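Local coordinates for quinonprotein alcohol dehydrogenase-like protein (Bacteroides thetaiotaomicron VPI-5482, PDB 4R5O) that is of unknown function but binds calcium and pairs an immunoglobulin-like beta-sandwich with a seven-bladed beta-propeller of the YVTN repeat family, at residues A[192-197]-A[255-260]; A[203-208]-A[217-222]; A[53-58]-A[73-78]. All blocks are in the same frame, centred on the assembly; numbering follows the deposited sequence.

In the fold
Contacts 1 and 2 lie close together in the beta-propeller, with centres 13 Å apart, and contact 2 is nested within the loop that contact 1 closes. They meet directly: Arg207 NH1 of contact 2 lies 2.7 Å from Ala259 O and 2.8 Å from Leu256 O of contact 1, and hydrogen bonds to both. Contact 3, in the N-terminal sandwich domain, is separate, its centre about 40 Å from that of contact 1 and its nearest atoms about 20 Å away. A calcium ion lies about 10 Å from the side chain of Ile257. Asp252, which binds calcium in a structure of this protein though no ion is bound to it here, has its side chain about 6 Å from that of Leu256.

Contact 1. Residues A[192-197]-A[255-260]; sequences ILNEQY and ELIAAK
The backbones stay well separated where Tyr197 and Ile257 face each other, their CA atoms 7.3 Å apart, and no hydrogen bond crosses the gap, so side chains alone make this contact. Ile257 supplies most of it, its atoms reaching three partners. Its CG2 lies 3.7 Å from CE2 of Tyr197, approaching the ring at a slant, while its CG1 lies 3.9 Å from CD1 of Leu193, the two aliphatic chains lying alongside and pointing opposite ways. The end of the chain, CD1, meets the amide of Asn194, with 3.4 Å between Ile257 CD1 and Asn194 ND2. Leu193 CD1 also touches Leu256 CB, but more loosely at 4.4 Å.

Asn194 is positioned by its own loop. Its CG sits between the backbone N and the carbonyl carbon (chi1 54°), which folds OD1 back over the turn. There OD1 accepts two backbone bonds, from Gln196 N and Tyr197 N, each 2.8 Å from Asn194 OD1; the first makes an Asx turn and the second an Asx motif. These two bonds limit the turning of the amide, and its ND2 side rests against the CD1 methyl in van der Waals contact. The Tyr197 ring carries Gln196 CG on one face, 3.4 Å above its plane and towards the rim.

Strands 189-192 and 197-201 belong to one four-stranded sheet, and helix 253-258 follows strand 246-252 of the next. The arrangement is thus blade-to-blade packing in a beta-propeller, with an Asx-stabilised hairpin turn lying against a short helix inserted between strands of the adjacent blade.

Contact 2. Residues A[203-208]-A[217-222]; sequences DGIRRI and RIKNER
A beta hairpin interrupted by a classic bulge joins strands 204-208 and 217-220, whose axes run antiparallel (176°) at a closest approach of 4.5 Å. The bulge is diagnosed at Ile205 O, which accepts from two successive amides: Ile218 N at 2.8 Å from Ile205 O, and Lys219 N at 3.1 Å from the same oxygen. Ile205 N returns a bond to Lys219 O, completing the hydrogen-bonded pair, and on that face Ile205 CD1 packs against Lys219 CD. Beyond the bulge, Arg206 pairs with Arg217.

Both arginines converge on Asp203 in different ways. Arg206 grips it side-on, with NE bonded to Asp203 OD1 and NH2 to Asp203 OD2 (2.7 Å for NH2 to OD2), each carboxylate oxygen using its syn lone pair. Arg217, its chain extended from CG to NE, instead lays its guanidinium over the carboxylate, the planes only 12° apart. Asp203 OD2 lies 3.4 Å from Arg217 NH2 but well out of that plane, so this salt bridge rests on charge alone. At its edge, Arg217 NH2 gives a weak bond to Asp203 O, while its opposite face has Asn220 ND2 3.3 Å above the plane. The shared carboxylate probably offsets the proximity of the two guanidinium groups, whose planes differ by 18°. With a valine in place of Asp203, Arg206 and Arg217 would probably lose their common anion and be left as neighbouring like charges.

Strand 197-201 flanks strand 204-209 on its other side. Tyr251 of strand 246-252 touches both Ile205 and Lys219, and Arg207, touching Ile218 CD1 through NH1, hydrogen bonds to the carbonyls of Leu256 and Ala259 at the end of helix 253-258.

Contact 3. Residues A[53-58]-A[73-78]; sequences LVNGKE and CRADLS. With ACT (acetate ion), chain H.
Asn55 N bonds almost straight to Asp76 O (2.9 Å between Asn55 N and Asp76 O, 172° at the hydrogen), and the same residue takes a second bond back through its side chain. Asp76 N donates to Asn55 OD1 at 3.0 Å, approaching from above the amide plane. With CG anti to the carbonyl carbon (chi1 -67°), the amide swings to the facing strand, and OD1 accepts the bond that continues the pairing where the backbone turns off. The other end of the amide, ND2, makes a weak bond to an acetate oxygen, the ion probably coming from the crystallisation liquor.

Further along, Leu53 and Ser78 form a hydrogen-bonded antiparallel pair through both backbone amides. Between these bonds lies the non-hydrogen-bonded pair Val54 and Leu77. The two branches of Val54 divide their partners: CG1 meets Ala75 CB, and Val54 CG2 stands 4.0 Å from Leu77 CD1. Phe65 of strand 65-68 packs on both Val54 and Leu77.

Residues 54-57 form a type I' turn linking strands 49-54 and 57-60. This tight hairpin, whose second turn residue Asn55 extends the bonding to strand 74-83, forms one edge of a five-stranded sheet of the immunoglobulin-like domain, in a region matching the PKD-like family.

Contact 1. Residues A[192-197]-A[255-260]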
loop_
_atom_site.group_PDB
_atom_site.type_symbol
_atom_site.label_atom_id
_atom_site.label_comp_id
_atom_site.label_asym_id
_atom_site.label_seq_id
_atom_site.Cartn_x
_atom_site.Cartn_y
_atom_site.Cartn_z
ATOM N N ILE A 192 9.791 9.879 -4.053
ATOM C CA ILE A 192 9.594 9.804 -5.496
ATOM C C ILE A 192 9.796 11.253 -5.997
ATOM O O ILE A 192 9.043 12.159 -5.586
ATOM C CB ILE A 192 8.243 9.133 -5.938
ATOM C CG1 ILE A 192 8.396 7.574 -6.067
ATOM C CG2 ILE A 192 7.870 9.617 -7.350
ATOM C CD1 ILE A 192 8.896 6.773 -4.971
ATOM N N LEU A 193 10.882 11.463 -6.798
ATOM C CA LEU A 193 11.277 12.783 -7.295
ATOM C C LEU A 193 10.390 13.230 -8.439
ATOM O O LEU A 193 9.993 14.405 -8.484
ATOM C CB LEU A 193 12.752 12.804 -7.758
ATOM C CG LEU A 193 13.838 12.338 -6.764
ATOM C CD1 LEU A 193 15.223 12.398 -7.390
ATOM C CD2 LEU A 193 13.843 13.154 -5.538
ATOM N N ASN A 194 10.109 12.306 -9.381
ATOM C CA ASN A 194 9.337 12.545 -10.604
ATOM C C ASN A 194 8.936 11.209 -11.221
ATOM O O ASN A 194 8.887 10.221 -10.495
ATOM C CB ASN A 194 10.148 13.407 -11.593
ATOM C CG ASN A 194 11.523 12.892 -11.951
ATOM O OD1 ASN A 194 11.751 11.688 -12.129
ATOM N ND2 ASN A 194 12.437 13.817 -12.181
ATOM N N GLU A 195 8.637 11.160 -12.531
ATOM C CA GLU A 195 8.209 9.924 -13.194
ATOM C C GLU A 195 9.351 8.960 -13.425
ATOM O O GLU A 195 9.116 7.745 -13.538
ATOM C CB GLU A 195 7.559 10.201 -14.566
ATOM C CG GLU A 195 6.394 11.176 -14.610
ATOM C CD GLU A 195 5.592 11.154 -15.904
ATOM O OE1 GLU A 195 5.870 10.307 -16.785
ATOM O OE2 GLU A 195 4.630 11.950 -16.004
ATOM N N GLN A 196 10.582 9.504 -13.535
ATOM C CA GLN A 196 11.756 8.735 -13.892
ATOM C C GLN A 196 12.597 8.302 -12.659
ATOM O O GLN A 196 13.179 7.217 -12.696
ATOM C CB GLN A 196 12.614 9.601 -14.847
ATOM C CG GLN A 196 13.898 8.956 -15.433
ATOM C CD GLN A 196 13.767 7.745 -16.340
ATOM O OE1 GLN A 196 12.675 7.306 -16.734
ATOM N NE2 GLN A 196 14.913 7.202 -16.732
ATOM N N TYR A 197 12.671 9.123 -11.590
ATOM C CA TYR A 197 13.543 8.816 -10.462
ATOM C C TYR A 197 12.892 8.916 -9.109
ATOM O O TYR A 197 11.990 9.713 -8.884
ATOM C CB TYR A 197 14.733 9.789 -10.454
ATOM C CG TYR A 197 15.630 9.652 -11.659
ATOM C CD1 TYR A 197 16.511 8.583 -11.776
ATOM C CD2 TYR A 197 15.630 10.614 -12.666
ATOM C CE1 TYR A 197 17.333 8.440 -12.887
ATOM C CE2 TYR A 197 16.471 10.497 -13.773
ATOM C CZ TYR A 197 17.311 9.397 -13.882
ATOM O OH TYR A 197 18.167 9.259 -14.944
ATOM N N GLU A 255 20.194 18.395 -8.660
ATOM C CA GLU A 255 21.515 17.952 -8.192
ATOM C C GLU A 255 21.483 16.441 -7.849
ATOM O O GLU A 255 22.410 15.711 -8.203
ATOM C CB GLU A 255 21.958 18.779 -6.998
ATOM C CG GLU A 255 23.336 18.413 -6.492
ATOM C CD GLU A 255 23.888 19.269 -5.368
ATOM O OE1 GLU A 255 23.171 20.165 -4.865
ATOM O OE2 GLU A 255 25.066 19.052 -5.007
ATOM N N LEU A 256 20.393 15.980 -7.217
ATOM C CA LEU A 256 20.162 14.573 -6.858
ATOM C C LEU A 256 20.029 13.693 -8.087
ATOM O O LEU A 256 20.514 12.568 -8.063
ATOM C CB LEU A 256 18.892 14.422 -5.992
ATOM C CG LEU A 256 18.971 15.004 -4.589
ATOM C CD1 LEU A 256 17.620 15.098 -3.984
ATOM C CD2 LEU A 256 19.870 14.193 -3.719
ATOM N N ILE A 257 19.392 14.200 -9.158
ATOM C CA ILE A 257 19.188 13.460 -10.414
ATOM C C ILE A 257 20.531 13.302 -11.168
ATOM O O ILE A 257 20.789 12.217 -11.709
ATOM C CB ILE A 257 18.124 14.163 -11.287
ATOM C CG1 ILE A 257 16.717 13.968 -10.657
ATOM C CG2 ILE A 257 18.146 13.642 -12.733
ATOM C CD1 ILE A 257 15.580 14.731 -11.274
ATOM N N ALA A 258 21.380 14.349 -11.167
ATOM C CA ALA A 258 22.652 14.419 -11.903
ATOM C C ALA A 258 23.854 13.796 -11.159
ATOM O O ALA A 258 24.850 13.453 -11.800
ATOM C CB ALA A 258 22.979 15.876 -12.179
ATOM N N ALA A 259 23.796 13.728 -9.826
ATOM C CA ALA A 259 24.876 13.229 -8.980
ATOM C C ALA A 259 25.336 11.805 -9.372
ATOM O O ALA A 259 24.514 10.897 -9.544
ATOM C CB ALA A 259 24.430 13.228 -7.525
ATOM N N LYS A 260 26.655 11.636 -9.512
ATOM C CA LYS A 260 27.295 10.349 -9.811
ATOM C C LYS A 260 27.595 9.631 -8.489
ATOM O O LYS A 260 27.514 10.262 -7.434
ATOM C CB LYS A 260 28.584 10.548 -10.655
ATOM C CG LYS A 260 28.389 11.147 -12.052
ATOM C CD LYS A 260 29.719 11.604 -12.633
ATOM C CE LYS A 260 29.590 12.384 -13.925
ATOM N NZ LYS A 260 30.884 12.997 -14.372
#

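Contact 2. Residues A[203-208]-A[217-222]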
loop_
_atom_site.group_PDB
_atom_site.type_symbol
_atom_site.label_atom_id
_atom_site.label_comp_id
_atom_site.label_asym_id
_atom_site.label_seq_id
_atom_site.Cartn_x
_atom_site.Cartn_y
_atom_site.Cartn_z
ATOM N N ASP A 203 21.077 4.417 4.702
ATOM C CA ASP A 203 22.536 4.329 4.853
ATOM C C ASP A 203 23.220 5.471 4.104
ATOM O O ASP A 203 24.412 5.401 3.787
ATOM C CB ASP A 203 23.031 2.970 4.333
ATOM C CG ASP A 203 22.783 2.653 2.864
ATOM O OD1 ASP A 203 22.175 3.505 2.152
ATOM O OD2 ASP A 203 23.171 1.546 2.428
ATOM N N GLY A 204 22.447 6.524 3.846
ATOM C CA GLY A 204 22.843 7.706 3.086
ATOM C C GLY A 204 21.771 7.973 2.054
ATOM O O GLY A 204 20.592 7.826 2.372
ATOM N N ILE A 205 22.149 8.319 0.812
ATOM C CA ILE A 205 21.186 8.614 -0.264
ATOM C C ILE A 205 21.520 7.797 -1.510
ATOM O O ILE A 205 22.647 7.846 -2.028
ATOM C CB ILE A 205 21.118 10.132 -0.633
ATOM C CG1 ILE A 205 20.912 11.012 0.617
ATOM C CG2 ILE A 205 20.053 10.393 -1.720
ATOM C CD1 ILE A 205 21.160 12.437 0.404
ATOM N N ARG A 206 20.493 7.102 -2.023
ATOM C CA ARG A 206 20.548 6.329 -3.260
ATOM C C ARG A 206 19.521 6.829 -4.232
ATOM O O ARG A 206 18.374 7.012 -3.835
ATOM C CB ARG A 206 20.321 4.833 -3.009
ATOM C CG ARG A 206 21.278 4.200 -2.055
ATOM C CD ARG A 206 20.648 2.930 -1.582
ATOM N NE ARG A 206 21.498 2.200 -0.647
ATOM C CZ ARG A 206 22.341 1.242 -1.012
ATOM N NH1 ARG A 206 22.466 0.906 -2.298
ATOM N NH2 ARG A 206 23.073 0.614 -0.101
ATOM N N ARG A 207 19.914 7.056 -5.493
ATOM C CA ARG A 207 18.966 7.404 -6.548
ATOM C C ARG A 207 18.544 6.140 -7.200
ATOM O O ARG A 207 19.404 5.340 -7.542
ATOM C CB ARG A 207 19.560 8.398 -7.568
ATOM C CG ARG A 207 18.562 8.795 -8.676
ATOM C CD ARG A 207 19.152 9.722 -9.713
ATOM N NE ARG A 207 20.293 9.134 -10.415
ATOM C CZ ARG A 207 21.568 9.456 -10.195
ATOM N NH1 ARG A 207 21.882 10.414 -9.326
ATOM N NH2 ARG A 207 22.534 8.852 -10.869
ATOM N N ILE A 208 17.257 5.933 -7.373
ATOM C CA ILE A 208 16.759 4.735 -8.054
ATOM C C ILE A 208 16.019 5.181 -9.348
ATOM O O ILE A 208 15.281 6.171 -9.340
ATOM C CB ILE A 208 15.865 3.831 -7.119
ATOM C CG1 ILE A 208 15.458 2.495 -7.833
ATOM C CG2 ILE A 208 14.652 4.582 -6.501
ATOM C CD1 ILE A 208 15.108 1.347 -6.936
ATOM N N ARG A 217 24.478 4.900 -5.328
ATOM C CA ARG A 217 24.711 5.354 -3.967
ATOM C C ARG A 217 25.477 6.686 -4.045
ATOM O O ARG A 217 26.680 6.701 -4.279
ATOM C CB ARG A 217 25.453 4.257 -3.185
ATOM C CG ARG A 217 25.444 4.443 -1.704
ATOM C CD ARG A 217 25.965 3.226 -0.979
ATOM N NE ARG A 217 25.916 3.464 0.464
ATOM C CZ ARG A 217 26.350 2.611 1.377
ATOM N NH1 ARG A 217 26.896 1.458 1.011
ATOM N NH2 ARG A 217 26.266 2.911 2.665
ATOM N N ILE A 218 24.742 7.800 -3.914
ATOM C CA ILE A 218 25.264 9.166 -4.040
ATOM C C ILE A 218 25.966 9.598 -2.757
ATOM O O ILE A 218 27.109 10.021 -2.782
ATOM C CB ILE A 218 24.104 10.121 -4.374
ATOM C CG1 ILE A 218 23.467 9.783 -5.716
ATOM C CG2 ILE A 218 24.587 11.560 -4.348
ATOM C CD1 ILE A 218 22.061 10.434 -5.783
ATOM N N LYS A 219 25.280 9.503 -1.647
ATOM C CA LYS A 219 25.820 9.870 -0.350
ATOM C C LYS A 219 25.836 8.624 0.517
ATOM O O LYS A 219 24.868 7.857 0.557
ATOM C CB LYS A 219 24.990 11.017 0.267
ATOM C CG LYS A 219 25.534 11.579 1.579
ATOM C CD LYS A 219 24.700 12.759 2.015
ATOM C CE LYS A 219 25.219 13.436 3.254
ATOM N NZ LYS A 219 24.366 14.597 3.645
ATOM N N ASN A 220 26.959 8.410 1.181
ATOM C CA ASN A 220 27.153 7.258 2.047
ATOM C C ASN A 220 27.360 7.791 3.459
ATOM O O ASN A 220 28.414 8.332 3.772
ATOM C CB ASN A 220 28.323 6.416 1.515
ATOM C CG ASN A 220 28.559 5.093 2.168
ATOM O OD1 ASN A 220 28.179 4.843 3.320
ATOM N ND2 ASN A 220 29.212 4.207 1.427
ATOM N N GLU A 221 26.298 7.731 4.276
ATOM C CA GLU A 221 26.286 8.212 5.654
ATOM C C GLU A 221 25.477 7.251 6.481
ATOM O O GLU A 221 24.283 7.122 6.265
ATOM C CB GLU A 221 25.737 9.649 5.743
ATOM C CG GLU A 221 25.781 10.259 7.137
ATOM C CD GLU A 221 25.324 11.704 7.234
ATOM O OE1 GLU A 221 25.695 12.516 6.358
ATOM O OE2 GLU A 221 24.671 12.044 8.246
ATOM N N ARG A 222 26.144 6.551 7.408
ATOM C CA ARG A 222 25.564 5.549 8.294
ATOM C C ARG A 222 24.344 6.113 9.016
ATOM O O ARG A 222 24.411 7.206 9.592
ATOM C CB ARG A 222 26.621 5.071 9.320
ATOM C CG ARG A 222 26.224 3.789 10.057
ATOM C CD ARG A 222 27.274 3.298 11.041
ATOM N NE ARG A 222 27.403 4.173 12.209
ATOM C CZ ARG A 222 26.771 3.983 13.367
ATOM N NH1 ARG A 222 25.972 2.934 13.535
ATOM N NH2 ARG A 222 26.943 4.836 14.370
#

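Contact 3. Residues A[53-58]-A[73-78]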
loop_
_atom_site.group_PDB
_atom_site.type_symbol
_atom_site.label_atom_id
_atom_site.label_comp_id
_atom_site.label_asym_id
_atom_site.label_seq_id
_atom_site.Cartn_x
_atom_site.Cartn_y
_atom_site.Cartn_z
ATOM N N LEU A 53 -5.674 -27.283 -12.400
ATOM C CA LEU A 53 -4.550 -26.453 -12.005
ATOM C C LEU A 53 -4.946 -25.000 -12.021
ATOM O O LEU A 53 -5.331 -24.476 -13.071
ATOM C CB LEU A 53 -3.316 -26.674 -12.912
ATOM C CG LEU A 53 -2.883 -28.123 -13.195
ATOM C CD1 LEU A 53 -1.663 -28.144 -14.062
ATOM C CD2 LEU A 53 -2.595 -28.906 -11.934
ATOM N N VAL A 54 -4.864 -24.357 -10.846
ATOM C CA VAL A 54 -5.103 -22.922 -10.648
ATOM C C VAL A 54 -3.733 -22.286 -10.539
ATOM O O VAL A 54 -2.949 -22.660 -9.667
ATOM C CB VAL A 54 -6.021 -22.625 -9.439
ATOM C CG1 VAL A 54 -6.185 -21.120 -9.253
ATOM C CG2 VAL A 54 -7.378 -23.311 -9.601
ATOM N N ASN A 55 -3.394 -21.434 -11.503
ATOM C CA ASN A 55 -2.072 -20.805 -11.634
ATOM C C ASN A 55 -0.943 -21.881 -11.544
ATOM O O ASN A 55 0.062 -21.682 -10.858
ATOM C CB ASN A 55 -1.872 -19.710 -10.599
ATOM C CG ASN A 55 -2.772 -18.533 -10.820
ATOM O OD1 ASN A 55 -2.945 -18.060 -11.949
ATOM N ND2 ASN A 55 -3.320 -17.996 -9.738
ATOM N N GLY A 56 -1.151 -23.003 -12.250
ATOM C CA GLY A 56 -0.211 -24.117 -12.336
ATOM C C GLY A 56 -0.147 -25.045 -11.140
ATOM O O GLY A 56 0.591 -26.031 -11.175
ATOM N N LYS A 57 -0.902 -24.744 -10.073
ATOM C CA LYS A 57 -0.907 -25.551 -8.853
ATOM C C LYS A 57 -2.194 -26.378 -8.787
ATOM O O LYS A 57 -3.276 -25.815 -8.948
ATOM C CB LYS A 57 -0.764 -24.635 -7.609
ATOM C CG LYS A 57 0.454 -23.681 -7.605
ATOM C CD LYS A 57 1.819 -24.378 -7.409
ATOM C CE LYS A 57 2.988 -23.417 -7.488
ATOM N NZ LYS A 57 3.226 -22.899 -8.867
ATOM N N GLU A 58 -2.087 -27.701 -8.544
ATOM C CA GLU A 58 -3.261 -28.574 -8.489
ATOM C C GLU A 58 -4.162 -28.161 -7.341
ATOM O O GLU A 58 -3.728 -28.052 -6.187
ATOM C CB GLU A 58 -2.894 -30.057 -8.375
ATOM C CG GLU A 58 -4.086 -30.982 -8.569
ATOM C CD GLU A 58 -3.786 -32.464 -8.525
ATOM O OE1 GLU A 58 -3.056 -32.904 -7.605
ATOM O OE2 GLU A 58 -4.331 -33.198 -9.381
ATOM N N CYS A 73 -9.535 -11.383 -7.606
ATOM C CA CYS A 73 -8.553 -12.342 -8.110
ATOM C C CYS A 73 -8.496 -12.320 -9.626
ATOM O O CYS A 73 -9.340 -11.741 -10.282
ATOM C CB CYS A 73 -8.877 -13.753 -7.614
ATOM S SG CYS A 73 -10.437 -14.449 -8.256
ATOM N N ARG A 74 -7.473 -12.985 -10.158
ATOM C CA ARG A 74 -7.174 -13.275 -11.549
ATOM C C ARG A 74 -6.369 -14.554 -11.503
ATOM O O ARG A 74 -5.515 -14.685 -10.626
ATOM C CB ARG A 74 -6.489 -12.113 -12.321
ATOM C CG ARG A 74 -5.143 -11.752 -11.838
ATOM C CD ARG A 74 -4.347 -10.960 -12.836
ATOM N NE ARG A 74 -3.024 -10.687 -12.262
ATOM C CZ ARG A 74 -2.019 -10.101 -12.891
ATOM N NH1 ARG A 74 -2.147 -9.727 -14.154
ATOM N NH2 ARG A 74 -0.868 -9.894 -12.261
ATOM N N ALA A 75 -6.714 -15.539 -12.346
ATOM C CA ALA A 75 -6.059 -16.840 -12.348
ATOM C C ALA A 75 -6.147 -17.520 -13.706
ATOM O O ALA A 75 -7.079 -17.276 -14.464
ATOM C CB ALA A 75 -6.686 -17.746 -11.293
ATOM N N ASP A 76 -5.144 -18.352 -14.008
ATOM C CA ASP A 76 -5.069 -19.221 -15.172
ATOM C C ASP A 76 -5.605 -20.562 -14.742
ATOM O O ASP A 76 -5.334 -20.993 -13.616
ATOM C CB ASP A 76 -3.635 -19.306 -15.736
ATOM C CG ASP A 76 -3.148 -18.080 -16.483
ATOM O OD1 ASP A 76 -3.812 -17.682 -17.471
ATOM O OD2 ASP A 76 -2.027 -17.604 -16.178
ATOM N N LEU A 77 -6.413 -21.201 -15.579
ATOM C CA LEU A 77 -6.980 -22.484 -15.205
ATOM C C LEU A 77 -6.771 -23.517 -16.302
ATOM O O LEU A 77 -7.096 -23.278 -17.470
ATOM C CB LEU A 77 -8.476 -22.327 -14.900
ATOM C CG LEU A 77 -9.294 -23.573 -14.551
ATOM C CD1 LEU A 77 -8.867 -24.196 -13.229
ATOM C CD2 LEU A 77 -10.698 -23.213 -14.470
ATOM N N SER A 78 -6.221 -24.671 -15.901
ATOM C CA SER A 78 -6.027 -25.821 -16.774
ATOM C C SER A 78 -6.793 -27.004 -16.252
ATOM O O SER A 78 -6.963 -27.181 -15.036
ATOM C CB SER A 78 -4.553 -26.185 -16.928
ATOM O OG SER A 78 -3.835 -25.149 -17.574
HETATM C C ACT H . -4.630 -17.363 -6.459
HETATM O O ACT H . -3.513 -17.461 -7.012
HETATM O OXT ACT H . -5.754 -17.291 -7.060
HETATM C CH3 ACT H . -4.621 -17.348 -4.914
#